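GTPase-activating protein skywalker (Drosophila melanogaster, PDB 6R82) acts, as the full-length protein, as a GTPase-activating protein for Rab35 that regulates synaptic vesicle protein recycling, the present chain being its C-terminal TLDc domain. Local coordinates at residues R12-T17 and F101-E106; W19-V24 and R107-W112; T46-V51 and M129-K134; L59-K62 and V68-A71; E79-V82 and Q88-A91. One frame throughout, in Å; residues are numbered along the deposited sequence.

Contact 1: residues R12-T17 and F101-E106; sequences RQFLFT and FSLYPE
Phe14 meets Leu103 and Tyr104 with two different parts of its side chain, and the two encounters differ in geometry. Near the root, Phe14 CB lies 3.8 Å from Leu103 CD1, and the same methyl stays close to the ring at Phe14 CD1, 3.9 Å away, so one leucine branch runs beside the start of the aromatic group. Further out, Phe14 CE1 comes to the edge of the Tyr104 ring, lying in its plane, with 3.6 Å to Tyr104 CE1. The two aromatic side chains cross at about a right angle. Phe14 reaches both partners because its CG stands anti to the carbonyl carbon (chi1 -62°), which sends the ring off the helix toward the strand. The contact lays helix 13-18 against strand 99-104 of the antiparallel TLDc sheet: the axes of the short helix and strand segments come within 10.6 Å, at 128° between their N-to-C directions. Leu103 and Tyr104 both face Val68 in a classic beta bulge, which is consistent with two consecutive residues reaching one phenylalanine. With an alanine here, the Tyr104 edge would probably lose its aromatic neighbour and Leu103 CD1 part of its packing. One helical turn on, Thr17 CG2 makes a looser approach to the other leucine branch, 4.3 Å from Leu103 CD2. Phe14 also touches Met60 and Lys62 of strand 57-63, while Leu103 packs on Leu18 and Trp21.

Contact 2: residues W19-V24 and R107-W112; sequences WSWLPV and RAKYPW
Trp21 is gripped between Lys109 and Arg107, which meet different parts of its indole. The more squarely packed part belongs to the lysine: Lys109 CB sits 4.2 Å from the centroid of the Trp21 six-membered ring and only 12° off the ring normal, a CH-pi contact. Lys109 CD continues over the same face toward the five-membered ring, 4.0 Å from Trp21 CG. With CG anti to the backbone N (chi1 176°) and the chain extended beyond it, the lysine slides past the indole in the opposite direction and delivers its ammonium to the tryptophan backbone. There Lys109 NZ donates to Trp21 O at 3.1 Å, in the carbonyl plane and on a lone pair. In the TLDc fold this joins the loop after helix 13-18 to strand 108-110, which pairs with strand 99-104; Trp21 also packs on Phe99, Phe101 and Leu103 of that neighbour. An alanine in place of Trp21 would probably leave the aliphatic part of Lys109 and the Arg107 guanidinium without the surface they rest on. On the solvent side, exposed Arg107 meets only the indole rim: its NH1 comes within 3.4 Å of Trp21 CZ2, but obliquely, the two planes being 42° apart. Near the lysine tip, a water donates to Trp21 O at 2.6 Å and accepts from Lys109 NZ at 3.0 Å, bridging the two ends of the direct bond.

Contact 3: residues T46-V51 and M129-K134; sequences TFYVRV and MAADSK
Tyr48 supplies all of the helix's side of this contact, reaching Ala131 and Asp132 through the far end of its ring. The polar part is one hydrogen bond: Tyr48 OH donates to Asp132 O at 2.6 Å. Its C=O...donor angle is 131° and the hydroxyl is tilted 26° from the carbonyl plane, while the carbonyl oxygen itself lies near the plane of the phenol ring, at its edge. The buried hydroxyl thus has a backbone acceptor. The apolar part is small but close: Ala131 CB approaches the same end of the ring, 3.2 Å from Tyr48 OH and 4.1 Å from Tyr48 CZ. Tyr48 CG is anti to the carbonyl carbon (chi1 -67°), which directs the ring from helix 44-51 across to the strand end. Charged and turn-forming groups lie around this core. Arg80 makes a cation-pi contact with Tyr48. Asp132 OD1 accepts from Lys134 N at 2.8 Å, met from above the carboxylate plane, and this bond closes an Asx turn; Met135 N donates to the same oxygen. The turn links strands 129-131 and 135-138, and the helix of this TLDc domain is fastened by its tyrosine to the start of it.

Contact 4: residues L59-K62 and V68-A71; sequences LMIK and VFGA
Leu59 and Ala71 exchange two backbone bonds, and Ile61 and Phe69 exchange two more. Leu59 N reaches Ala71 O at 2.8 Å with an N-H...O angle of 172°, and the return bond from Ala71 N to Leu59 O is 2.9 Å. At the second pair, Ile61 N to Phe69 O is the shorter at 2.7 Å; Phe69 N answers to Ile61 O at 3.1 Å. Between them lies the non-hydrogen-bonded pair Met60 and Gly70, where Gly70 CA comes to 3.1 Å from Leu59 O in a CA-H...O contact. Gly70, having no side chain, allows this close approach. The next shell is made of side chains. Ile61 CD1 reaches Phe69 CE2 at 4.0 Å on one face of the sheet, and Ile61 CB lies over a face of the phenylalanine ring. Phe69 CG stands between its backbone N and carbonyl carbon (chi1 55°), which brings the ring beside Ile61. On the other face Lys62 and Val68 lie side by side, with Lys62 CG 3.7 Å from Val68 CG2. Outward again, Phe174 meets the Phe69 ring edge-to-face and Ile146 touches both Ile61 and Phe69, whereas Leu18 of helix 13-18 packs on Met60. Strands 173-185 and 99-104 flank the pair through backbone bonds. The whole is an antiparallel beta hairpin, strands 57-63 and 68-73, in the buried central part of the TLDc sheet.

Contact 5: residues E79-V82 and Q88-A91; sequences ERNV and QRQA
The Arg89 guanidinium has Arg80 O over one face and Asn81 OD1 at its edge. The setting is a surface loop of the TLDc domain between strands 68-73 and 99-104, its two limbs, the first with a 3-10 segment at 79-81, brought together. Arg80 O stands 3.2 Å above the plane of the Arg89 guanidinium, over the centre of the group, and the angle to Arg89 NH2 is too poor for a hydrogen bond. Asn81 OD1, in contrast, lies only 5° out of that plane and is held side-on by two nitrogens, Arg89 NE at 3.0 Å and Arg89 NH2 at 2.9 Å. The two donors use the amide oxygen differently: NE arrives in the carbonyl plane on a lone pair, NH2 from above it. Arg89 can span the limbs because its CG is anti to the backbone N (chi1 -170°) and the chain runs extended to NE. Its NH2 also donates to Ala131 O, so one guanidinium ties the loop to strand 129-131 as well as to Asn81. Arg80 heads elsewhere, to a salt bridge with Glu52; Asn81 ND2 lies over one face of its guanidinium. The backbones join once directly, Gln90 N to Val82 O at 2.9 Å and nearly straight at 175°. Beside that bond a water donates to both Glu79 O, at 2.8 Å, and Gln90 O, at 3.2 Å.

Contacts 1, 2 and 4 gather round neighbouring strands of one sheet, contact 1 touching both others. Contact 4 adjoins contact 1, their centres 8 Å apart, through Leu103 N to Val68 O at 2.7 Å, a probable hydrogen bond. Contact 2 adjoins contact 1 at 11 Å between centres, where Ser102 N lies 3.0 Å from Ala108 O. Contacts 3 and 5 make a second cluster, centres 12 Å apart, where Ala130 CB also packs 3.3 Å from Ala91 O. The far ends of the clusters, contacts 1 and 5, have centres about 31 Å apart, on opposite sides of the chain's centre, while contacts 3 and 4 come to about 4 Å between nearest atoms without touching.

Contact 1: residues R12-T17 and F101-E106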
# COMPACT_ATOMS: atom_id res chain seq x y z
N ARG A 12 -14.51 -10.38 4.57
CA ARG A 12 -13.18 -10.08 4.05
C ARG A 12 -13.11 -10.34 2.56
O ARG A 12 -12.14 -10.90 2.06
CB ARG A 12 -12.12 -10.93 4.76
CG ARG A 12 -12.13 -10.90 6.27
CD ARG A 12 -10.71 -10.81 6.80
NE ARG A 12 -10.62 -10.28 8.16
CZ ARG A 12 -10.63 -8.98 8.46
NH1 ARG A 12 -10.53 -8.59 9.73
NH2 ARG A 12 -10.74 -8.07 7.50
N GLN A 13 -14.15 -9.92 1.83
CA GLN A 13 -14.25 -10.25 0.41
C GLN A 13 -13.08 -9.71 -0.38
O GLN A 13 -12.61 -10.35 -1.34
CB GLN A 13 -15.55 -9.70 -0.16
CG GLN A 13 -16.78 -10.35 0.41
CD GLN A 13 -18.06 -9.72 -0.10
OE1 GLN A 13 -18.22 -9.50 -1.30
NE2 GLN A 13 -18.96 -9.40 0.82
N PHE A 14 -12.62 -8.51 -0.05
CA PHE A 14 -11.56 -7.91 -0.86
C PHE A 14 -10.26 -8.70 -0.74
O PHE A 14 -9.52 -8.84 -1.73
CB PHE A 14 -11.37 -6.45 -0.45
CG PHE A 14 -12.61 -5.59 -0.68
CD1 PHE A 14 -13.47 -5.84 -1.75
CD2 PHE A 14 -12.92 -4.54 0.19
CE1 PHE A 14 -14.60 -5.05 -1.96
CE2 PHE A 14 -14.05 -3.75 -0.02
CZ PHE A 14 -14.89 -4.01 -1.09
N LEU A 15 -9.97 -9.25 0.44
CA LEU A 15 -8.78 -10.09 0.61
C LEU A 15 -8.85 -11.33 -0.26
O LEU A 15 -7.87 -11.70 -0.92
CB LEU A 15 -8.62 -10.49 2.08
CG LEU A 15 -8.04 -9.47 3.05
CD1 LEU A 15 -7.87 -10.10 4.41
CD2 LEU A 15 -6.71 -9.00 2.53
N PHE A 16 -10.01 -12.01 -0.26
CA PHE A 16 -10.15 -13.23 -1.04
C PHE A 16 -10.06 -12.95 -2.53
O PHE A 16 -9.52 -13.77 -3.28
CB PHE A 16 -11.47 -13.93 -0.69
CG PHE A 16 -11.43 -14.64 0.64
CD1 PHE A 16 -10.80 -15.86 0.77
CD2 PHE A 16 -12.02 -14.07 1.77
CE1 PHE A 16 -10.74 -16.51 2.00
CE2 PHE A 16 -11.97 -14.71 3.00
CZ PHE A 16 -11.33 -15.95 3.12
N THR A 17 -10.53 -11.77 -2.97
CA THR A 17 -10.38 -11.36 -4.37
C THR A 17 -8.92 -11.15 -4.72
O THR A 17 -8.49 -11.49 -5.82
CB THR A 17 -11.17 -10.08 -4.64
OG1 THR A 17 -12.52 -10.25 -4.19
CG2 THR A 17 -11.17 -9.75 -6.12
N PHE A 101 -2.55 -2.26 -6.92
CA PHE A 101 -3.76 -2.88 -7.45
C PHE A 101 -4.90 -1.89 -7.35
O PHE A 101 -4.84 -0.92 -6.58
CB PHE A 101 -4.11 -4.17 -6.68
CG PHE A 101 -4.51 -3.94 -5.26
CD1 PHE A 101 -5.82 -3.66 -4.93
CD2 PHE A 101 -3.57 -3.99 -4.24
CE1 PHE A 101 -6.20 -3.44 -3.61
CE2 PHE A 101 -3.93 -3.78 -2.92
CZ PHE A 101 -5.25 -3.50 -2.60
N SER A 102 -5.94 -2.14 -8.14
CA SER A 102 -7.24 -1.51 -7.97
C SER A 102 -8.31 -2.58 -8.05
O SER A 102 -8.18 -3.53 -8.83
CB SER A 102 -7.51 -0.41 -9.02
OG SER A 102 -7.14 -0.84 -10.32
N LEU A 103 -9.36 -2.43 -7.25
CA LEU A 103 -10.51 -3.32 -7.30
C LEU A 103 -11.76 -2.68 -7.90
O LEU A 103 -12.52 -3.37 -8.58
CB LEU A 103 -10.84 -3.84 -5.89
CG LEU A 103 -9.79 -4.78 -5.26
CD1 LEU A 103 -10.33 -5.44 -4.00
CD2 LEU A 103 -9.35 -5.83 -6.27
N TYR A 104 -11.96 -1.38 -7.69
CA TYR A 104 -13.07 -0.61 -8.26
C TYR A 104 -12.57 0.79 -8.58
O TYR A 104 -11.73 1.33 -7.85
CB TYR A 104 -14.27 -0.54 -7.31
CG TYR A 104 -14.81 -1.89 -6.89
CD1 TYR A 104 -14.47 -2.45 -5.66
CD2 TYR A 104 -15.65 -2.63 -7.73
CE1 TYR A 104 -14.95 -3.69 -5.26
CE2 TYR A 104 -16.13 -3.88 -7.35
CZ TYR A 104 -15.78 -4.40 -6.11
OH TYR A 104 -16.26 -5.64 -5.73
N PRO A 105 -13.07 1.42 -9.66
CA PRO A 105 -14.04 0.87 -10.61
C PRO A 105 -13.42 -0.20 -11.50
O PRO A 105 -14.04 -1.22 -11.78
CB PRO A 105 -14.46 2.10 -11.43
CG PRO A 105 -13.28 3.02 -11.37
CD PRO A 105 -12.67 2.80 -10.01
N GLU A 106 -12.19 0.04 -11.94
CA GLU A 106 -11.43 -0.95 -12.69
C GLU A 106 -10.84 -2.00 -11.75
O GLU A 106 -10.83 -1.84 -10.52
CB GLU A 106 -10.31 -0.28 -13.49
CG GLU A 106 -10.77 0.83 -14.42
CD GLU A 106 -11.10 0.31 -15.80
OE1 GLU A 106 -12.15 -0.36 -15.96
OE2 GLU A 106 -10.30 0.56 -16.73

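Contact 2: residues W19-V24 and R107-W112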
# COMPACT_ATOMS: atom_id res chain seq x y z
N TRP A 19 -6.29 -12.52 -3.23
CA TRP A 19 -5.37 -13.52 -2.68
C TRP A 19 -4.42 -14.08 -3.74
O TRP A 19 -3.21 -14.22 -3.48
CB TRP A 19 -6.14 -14.65 -2.00
CG TRP A 19 -5.35 -15.31 -0.89
CD1 TRP A 19 -4.93 -16.62 -0.84
CD2 TRP A 19 -4.88 -14.69 0.32
NE1 TRP A 19 -4.22 -16.84 0.33
CE2 TRP A 19 -4.18 -15.68 1.05
CE3 TRP A 19 -4.98 -13.40 0.85
CZ2 TRP A 19 -3.58 -15.42 2.29
CZ3 TRP A 19 -4.39 -13.13 2.08
CH2 TRP A 19 -3.69 -14.14 2.78
N SER A 20 -4.93 -14.36 -4.94
CA SER A 20 -4.08 -14.97 -5.96
C SER A 20 -3.05 -14.01 -6.54
O SER A 20 -2.15 -14.46 -7.25
CB SER A 20 -4.93 -15.56 -7.10
OG SER A 20 -5.74 -14.57 -7.72
N TRP A 21 -3.14 -12.71 -6.26
CA TRP A 21 -2.11 -11.80 -6.75
C TRP A 21 -0.88 -11.71 -5.85
O TRP A 21 0.14 -11.17 -6.28
CB TRP A 21 -2.68 -10.40 -6.94
CG TRP A 21 -3.64 -10.29 -8.07
CD1 TRP A 21 -3.76 -11.14 -9.13
CD2 TRP A 21 -4.61 -9.26 -8.26
NE1 TRP A 21 -4.76 -10.70 -9.97
CE2 TRP A 21 -5.30 -9.55 -9.45
CE3 TRP A 21 -4.97 -8.13 -7.53
CZ2 TRP A 21 -6.32 -8.75 -9.93
CZ3 TRP A 21 -5.98 -7.33 -8.01
CH2 TRP A 21 -6.64 -7.64 -9.20
N LEU A 22 -0.96 -12.20 -4.60
CA LEU A 22 0.17 -12.11 -3.69
C LEU A 22 1.28 -13.05 -4.15
O LEU A 22 1.03 -13.99 -4.91
CB LEU A 22 -0.26 -12.49 -2.27
CG LEU A 22 -1.45 -11.75 -1.64
CD1 LEU A 22 -1.86 -12.46 -0.36
CD2 LEU A 22 -1.12 -10.29 -1.36
N PRO A 23 2.52 -12.80 -3.72
CA PRO A 23 3.59 -13.78 -3.98
C PRO A 23 3.20 -15.15 -3.43
O PRO A 23 2.59 -15.26 -2.36
CB PRO A 23 4.81 -13.20 -3.26
CG PRO A 23 4.51 -11.71 -3.18
CD PRO A 23 3.03 -11.62 -2.99
N VAL A 24 3.54 -16.20 -4.17
CA VAL A 24 2.97 -17.51 -3.90
C VAL A 24 3.29 -17.96 -2.48
O VAL A 24 2.44 -18.54 -1.79
CB VAL A 24 3.43 -18.52 -4.97
CG1 VAL A 24 4.96 -18.65 -5.00
CG2 VAL A 24 2.78 -19.88 -4.75
N ARG A 107 -10.34 -3.08 -12.34
CA ARG A 107 -9.71 -4.15 -11.58
C ARG A 107 -8.44 -4.55 -12.30
O ARG A 107 -8.50 -5.12 -13.39
CB ARG A 107 -10.66 -5.34 -11.42
CG ARG A 107 -10.15 -6.41 -10.49
CD ARG A 107 -11.18 -7.50 -10.23
NE ARG A 107 -10.55 -8.62 -9.54
CZ ARG A 107 -9.75 -9.50 -10.15
NH1 ARG A 107 -9.19 -10.48 -9.45
NH2 ARG A 107 -9.52 -9.41 -11.45
N ALA A 108 -7.28 -4.25 -11.71
CA ALA A 108 -6.01 -4.50 -12.37
C ALA A 108 -4.91 -4.63 -11.34
O ALA A 108 -5.02 -4.15 -10.20
CB ALA A 108 -5.67 -3.39 -13.36
N LYS A 109 -3.82 -5.28 -11.76
CA LYS A 109 -2.62 -5.41 -10.95
C LYS A 109 -1.48 -4.76 -11.72
O LYS A 109 -1.23 -5.11 -12.87
CB LYS A 109 -2.30 -6.87 -10.65
CG LYS A 109 -0.99 -7.06 -9.89
CD LYS A 109 -0.53 -8.51 -9.87
CE LYS A 109 0.78 -8.64 -9.09
NZ LYS A 109 1.22 -10.04 -8.91
N TYR A 110 -0.80 -3.80 -11.09
CA TYR A 110 0.35 -3.15 -11.71
C TYR A 110 1.63 -3.59 -11.01
O TYR A 110 1.99 -3.02 -9.97
CB TYR A 110 0.21 -1.63 -11.68
CG TYR A 110 -1.08 -1.19 -12.30
CD1 TYR A 110 -1.20 -1.04 -13.68
CD2 TYR A 110 -2.21 -0.96 -11.52
CE1 TYR A 110 -2.38 -0.66 -14.26
CE2 TYR A 110 -3.40 -0.58 -12.08
CZ TYR A 110 -3.49 -0.42 -13.45
OH TYR A 110 -4.68 -0.04 -14.02
N PRO A 111 2.33 -4.60 -11.53
CA PRO A 111 3.61 -5.00 -10.95
C PRO A 111 4.72 -4.01 -11.30
O PRO A 111 4.55 -3.07 -12.08
CB PRO A 111 3.88 -6.37 -11.58
CG PRO A 111 3.15 -6.30 -12.90
CD PRO A 111 1.92 -5.48 -12.64
N TRP A 112 5.87 -4.23 -10.68
CA TRP A 112 7.06 -3.46 -10.99
C TRP A 112 7.45 -3.68 -12.45
O TRP A 112 7.45 -4.81 -12.95
CB TRP A 112 8.20 -3.88 -10.07
CG TRP A 112 9.52 -3.25 -10.36
CD1 TRP A 112 9.75 -1.94 -10.68
CD2 TRP A 112 10.81 -3.90 -10.35
NE1 TRP A 112 11.10 -1.73 -10.86
CE2 TRP A 112 11.77 -2.91 -10.67
CE3 TRP A 112 11.24 -5.20 -10.09
CZ2 TRP A 112 13.13 -3.20 -10.74
CZ3 TRP A 112 12.60 -5.49 -10.17
CH2 TRP A 112 13.53 -4.49 -10.49
O HOH W 1 2.70 -11.11 -6.58

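Contact 3: residues T46-V51 and M129-K134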
# COMPACT_ATOMS: atom_id res chain seq x y z
N THR A 46 -0.32 7.31 14.58
CA THR A 46 -0.87 6.05 15.08
C THR A 46 -0.69 4.92 14.07
O THR A 46 -0.52 3.76 14.46
CB THR A 46 -2.34 6.20 15.46
OG1 THR A 46 -3.12 6.59 14.32
CG2 THR A 46 -2.51 7.24 16.56
N PHE A 47 -0.71 5.25 12.77
CA PHE A 47 -0.42 4.26 11.73
C PHE A 47 0.96 3.61 11.94
O PHE A 47 1.08 2.38 11.94
CB PHE A 47 -0.51 4.95 10.36
CG PHE A 47 -0.07 4.10 9.19
CD1 PHE A 47 1.25 4.08 8.78
CD2 PHE A 47 -1.01 3.39 8.44
CE1 PHE A 47 1.64 3.33 7.68
CE2 PHE A 47 -0.63 2.64 7.34
CZ PHE A 47 0.70 2.61 6.96
N TYR A 48 2.00 4.43 12.11
CA TYR A 48 3.36 3.89 12.27
C TYR A 48 3.45 3.02 13.52
O TYR A 48 4.02 1.93 13.48
CB TYR A 48 4.39 5.02 12.35
CG TYR A 48 4.54 5.80 11.08
CD1 TYR A 48 4.57 5.17 9.85
CD2 TYR A 48 4.65 7.20 11.11
CE1 TYR A 48 4.70 5.89 8.67
CE2 TYR A 48 4.79 7.93 9.94
CZ TYR A 48 4.80 7.28 8.73
OH TYR A 48 4.93 8.01 7.57
N VAL A 49 2.91 3.50 14.64
CA VAL A 49 3.02 2.77 15.90
C VAL A 49 2.48 1.35 15.74
O VAL A 49 3.03 0.39 16.30
CB VAL A 49 2.29 3.54 17.01
CG1 VAL A 49 2.13 2.68 18.23
CG2 VAL A 49 3.04 4.86 17.35
N ARG A 50 1.42 1.19 14.95
CA ARG A 50 0.77 -0.12 14.85
C ARG A 50 1.37 -1.01 13.76
O ARG A 50 1.40 -2.23 13.92
CB ARG A 50 -0.73 0.05 14.62
CG ARG A 50 -1.48 0.23 15.96
CD ARG A 50 -2.98 0.02 15.85
NE ARG A 50 -3.64 0.15 17.16
CZ ARG A 50 -3.95 -0.88 17.94
NH1 ARG A 50 -3.69 -2.14 17.57
NH2 ARG A 50 -4.54 -0.66 19.10
N VAL A 51 1.85 -0.45 12.64
CA VAL A 51 2.19 -1.29 11.49
C VAL A 51 3.69 -1.39 11.23
O VAL A 51 4.09 -2.24 10.42
CB VAL A 51 1.48 -0.82 10.20
CG1 VAL A 51 0.00 -0.53 10.46
CG2 VAL A 51 2.18 0.38 9.56
N MET A 129 8.43 2.71 -1.96
CA MET A 129 7.77 3.21 -0.76
C MET A 129 8.56 4.40 -0.21
O MET A 129 9.79 4.41 -0.27
CB MET A 129 7.67 2.13 0.35
CG MET A 129 7.03 0.79 -0.08
SD MET A 129 7.40 -0.57 1.09
CE MET A 129 6.49 -0.02 2.54
N ALA A 130 7.85 5.38 0.35
CA ALA A 130 8.46 6.50 1.06
C ALA A 130 7.47 7.02 2.09
O ALA A 130 6.26 6.96 1.87
CB ALA A 130 8.89 7.61 0.10
N ALA A 131 7.98 7.51 3.22
CA ALA A 131 7.08 7.94 4.29
C ALA A 131 7.82 8.85 5.26
O ALA A 131 8.99 8.64 5.56
CB ALA A 131 6.50 6.74 5.06
N ASP A 132 7.11 9.85 5.78
CA ASP A 132 7.66 10.71 6.82
C ASP A 132 6.51 11.21 7.69
O ASP A 132 5.44 10.60 7.71
CB ASP A 132 8.52 11.84 6.21
CG ASP A 132 7.72 12.77 5.29
OD1 ASP A 132 6.47 12.85 5.38
OD2 ASP A 132 8.38 13.46 4.46
N SER A 133 6.72 12.32 8.39
CA SER A 133 5.68 12.81 9.29
C SER A 133 4.56 13.54 8.57
O SER A 133 3.51 13.79 9.16
CB SER A 133 6.28 13.72 10.36
OG SER A 133 6.65 14.97 9.81
N LYS A 134 4.77 13.90 7.30
CA LYS A 134 3.77 14.65 6.55
C LYS A 134 3.00 13.79 5.55
O LYS A 134 1.88 14.16 5.18
CB LYS A 134 4.42 15.81 5.78
CG LYS A 134 5.18 16.83 6.65
CD LYS A 134 4.33 17.35 7.78
CE LYS A 134 3.59 18.62 7.35
NZ LYS A 134 2.54 19.00 8.35

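Contact 4: residues L59-K62 and V68-A71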
# COMPACT_ATOMS: atom_id res chain seq x y z
N LEU A 59 -2.09 -2.87 1.87
CA LEU A 59 -2.76 -1.61 2.16
C LEU A 59 -3.99 -1.50 1.27
O LEU A 59 -3.89 -1.68 0.06
CB LEU A 59 -1.80 -0.43 1.93
CG LEU A 59 -2.20 0.91 2.54
CD1 LEU A 59 -0.97 1.65 3.06
CD2 LEU A 59 -2.94 1.72 1.50
N MET A 60 -5.14 -1.21 1.87
CA MET A 60 -6.41 -1.12 1.14
C MET A 60 -7.10 0.19 1.46
O MET A 60 -7.40 0.47 2.62
CB MET A 60 -7.33 -2.29 1.47
CG MET A 60 -8.26 -2.63 0.32
SD MET A 60 -9.00 -4.26 0.52
CE MET A 60 -7.53 -5.29 0.73
N ILE A 61 -7.40 0.97 0.42
CA ILE A 61 -8.04 2.27 0.56
C ILE A 61 -9.44 2.19 -0.03
O ILE A 61 -9.62 1.73 -1.17
CB ILE A 61 -7.24 3.39 -0.14
CG1 ILE A 61 -5.87 3.54 0.53
CG2 ILE A 61 -8.02 4.71 -0.12
CD1 ILE A 61 -4.84 4.21 -0.34
N LYS A 62 -10.43 2.64 0.73
CA LYS A 62 -11.79 2.83 0.26
C LYS A 62 -12.07 4.34 0.27
O LYS A 62 -12.06 4.96 1.33
CB LYS A 62 -12.78 2.06 1.13
CG LYS A 62 -12.74 0.52 0.93
CD LYS A 62 -12.78 -0.25 2.27
CE LYS A 62 -12.02 -1.57 2.20
NZ LYS A 62 -10.53 -1.37 2.17
N VAL A 68 -11.89 1.58 -4.82
CA VAL A 68 -11.15 0.68 -3.94
C VAL A 68 -9.85 0.31 -4.63
O VAL A 68 -9.86 -0.21 -5.75
CB VAL A 68 -11.95 -0.59 -3.59
CG1 VAL A 68 -11.04 -1.64 -2.97
CG2 VAL A 68 -13.08 -0.25 -2.64
N PHE A 69 -8.73 0.60 -3.97
CA PHE A 69 -7.41 0.32 -4.50
C PHE A 69 -6.42 0.28 -3.34
O PHE A 69 -6.78 0.50 -2.18
CB PHE A 69 -7.01 1.35 -5.57
CG PHE A 69 -7.07 2.78 -5.09
CD1 PHE A 69 -8.25 3.51 -5.18
CD2 PHE A 69 -5.95 3.39 -4.54
CE1 PHE A 69 -8.31 4.82 -4.74
CE2 PHE A 69 -6.00 4.69 -4.10
CZ PHE A 69 -7.18 5.41 -4.20
N GLY A 70 -5.16 -0.02 -3.65
CA GLY A 70 -4.18 -0.16 -2.59
C GLY A 70 -2.86 -0.70 -3.12
O GLY A 70 -2.55 -0.55 -4.31
N ALA A 71 -2.09 -1.30 -2.22
CA ALA A 71 -0.78 -1.80 -2.60
C ALA A 71 -0.32 -2.91 -1.67
O ALA A 71 -0.57 -2.87 -0.47
CB ALA A 71 0.27 -0.69 -2.60

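Contact 5: residues E79-V82 and Q88-A91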
# COMPACT_ATOMS: atom_id res chain seq x y z
N GLU A 79 11.53 1.13 7.97
CA GLU A 79 12.71 1.45 7.17
C GLU A 79 12.64 2.82 6.50
O GLU A 79 13.59 3.19 5.81
CB GLU A 79 12.93 0.35 6.12
CG GLU A 79 13.41 -0.98 6.76
CD GLU A 79 13.65 -2.10 5.74
OE1 GLU A 79 13.59 -1.85 4.52
OE2 GLU A 79 13.91 -3.25 6.18
N ARG A 80 11.56 3.59 6.69
CA ARG A 80 11.47 4.91 6.08
C ARG A 80 12.59 5.84 6.53
O ARG A 80 12.86 6.83 5.84
CB ARG A 80 10.11 5.53 6.40
CG ARG A 80 9.92 5.79 7.89
CD ARG A 80 8.48 6.14 8.24
NE ARG A 80 8.35 6.49 9.65
CZ ARG A 80 8.17 5.62 10.65
NH1 ARG A 80 8.09 4.29 10.40
NH2 ARG A 80 8.07 6.06 11.89
N ASN A 81 13.25 5.55 7.66
CA ASN A 81 14.23 6.45 8.25
C ASN A 81 15.67 5.97 8.07
O ASN A 81 16.58 6.57 8.64
CB ASN A 81 13.94 6.64 9.74
CG ASN A 81 12.73 7.51 9.98
OD1 ASN A 81 12.57 8.54 9.34
ND2 ASN A 81 11.87 7.10 10.92
N VAL A 82 15.88 4.91 7.28
CA VAL A 82 17.22 4.39 7.07
C VAL A 82 18.07 5.44 6.36
O VAL A 82 17.61 6.12 5.44
CB VAL A 82 17.15 3.08 6.26
CG1 VAL A 82 18.49 2.75 5.61
CG2 VAL A 82 16.64 1.92 7.16
N GLN A 88 22.85 10.37 4.80
CA GLN A 88 21.69 11.03 4.24
C GLN A 88 20.49 10.09 4.28
O GLN A 88 20.57 8.95 3.82
CB GLN A 88 21.95 11.46 2.80
CG GLN A 88 20.76 12.16 2.19
CD GLN A 88 21.11 12.93 0.94
OE1 GLN A 88 22.03 12.57 0.21
NE2 GLN A 88 20.38 14.01 0.69
N ARG A 89 19.38 10.57 4.83
CA ARG A 89 18.17 9.76 4.88
C ARG A 89 17.74 9.35 3.47
O ARG A 89 17.70 10.17 2.55
CB ARG A 89 17.06 10.55 5.55
CG ARG A 89 15.82 9.74 5.88
CD ARG A 89 14.80 10.70 6.43
NE ARG A 89 13.58 10.10 6.96
CZ ARG A 89 12.43 10.05 6.29
NH1 ARG A 89 12.35 10.54 5.06
NH2 ARG A 89 11.35 9.52 6.86
N GLN A 90 17.41 8.07 3.31
CA GLN A 90 16.95 7.58 2.02
C GLN A 90 15.46 7.83 1.87
O GLN A 90 14.67 7.43 2.73
CB GLN A 90 17.26 6.09 1.88
CG GLN A 90 18.75 5.80 1.74
CD GLN A 90 19.36 6.49 0.52
OE1 GLN A 90 19.89 7.60 0.63
NE2 GLN A 90 19.27 5.84 -0.64
N ALA A 91 15.07 8.50 0.78
CA ALA A 91 13.65 8.76 0.55
C ALA A 91 12.89 7.46 0.29
O ALA A 91 12.03 7.07 1.08
CB ALA A 91 13.49 9.72 -0.63
O HOH W 2 14.73 4.35 3.53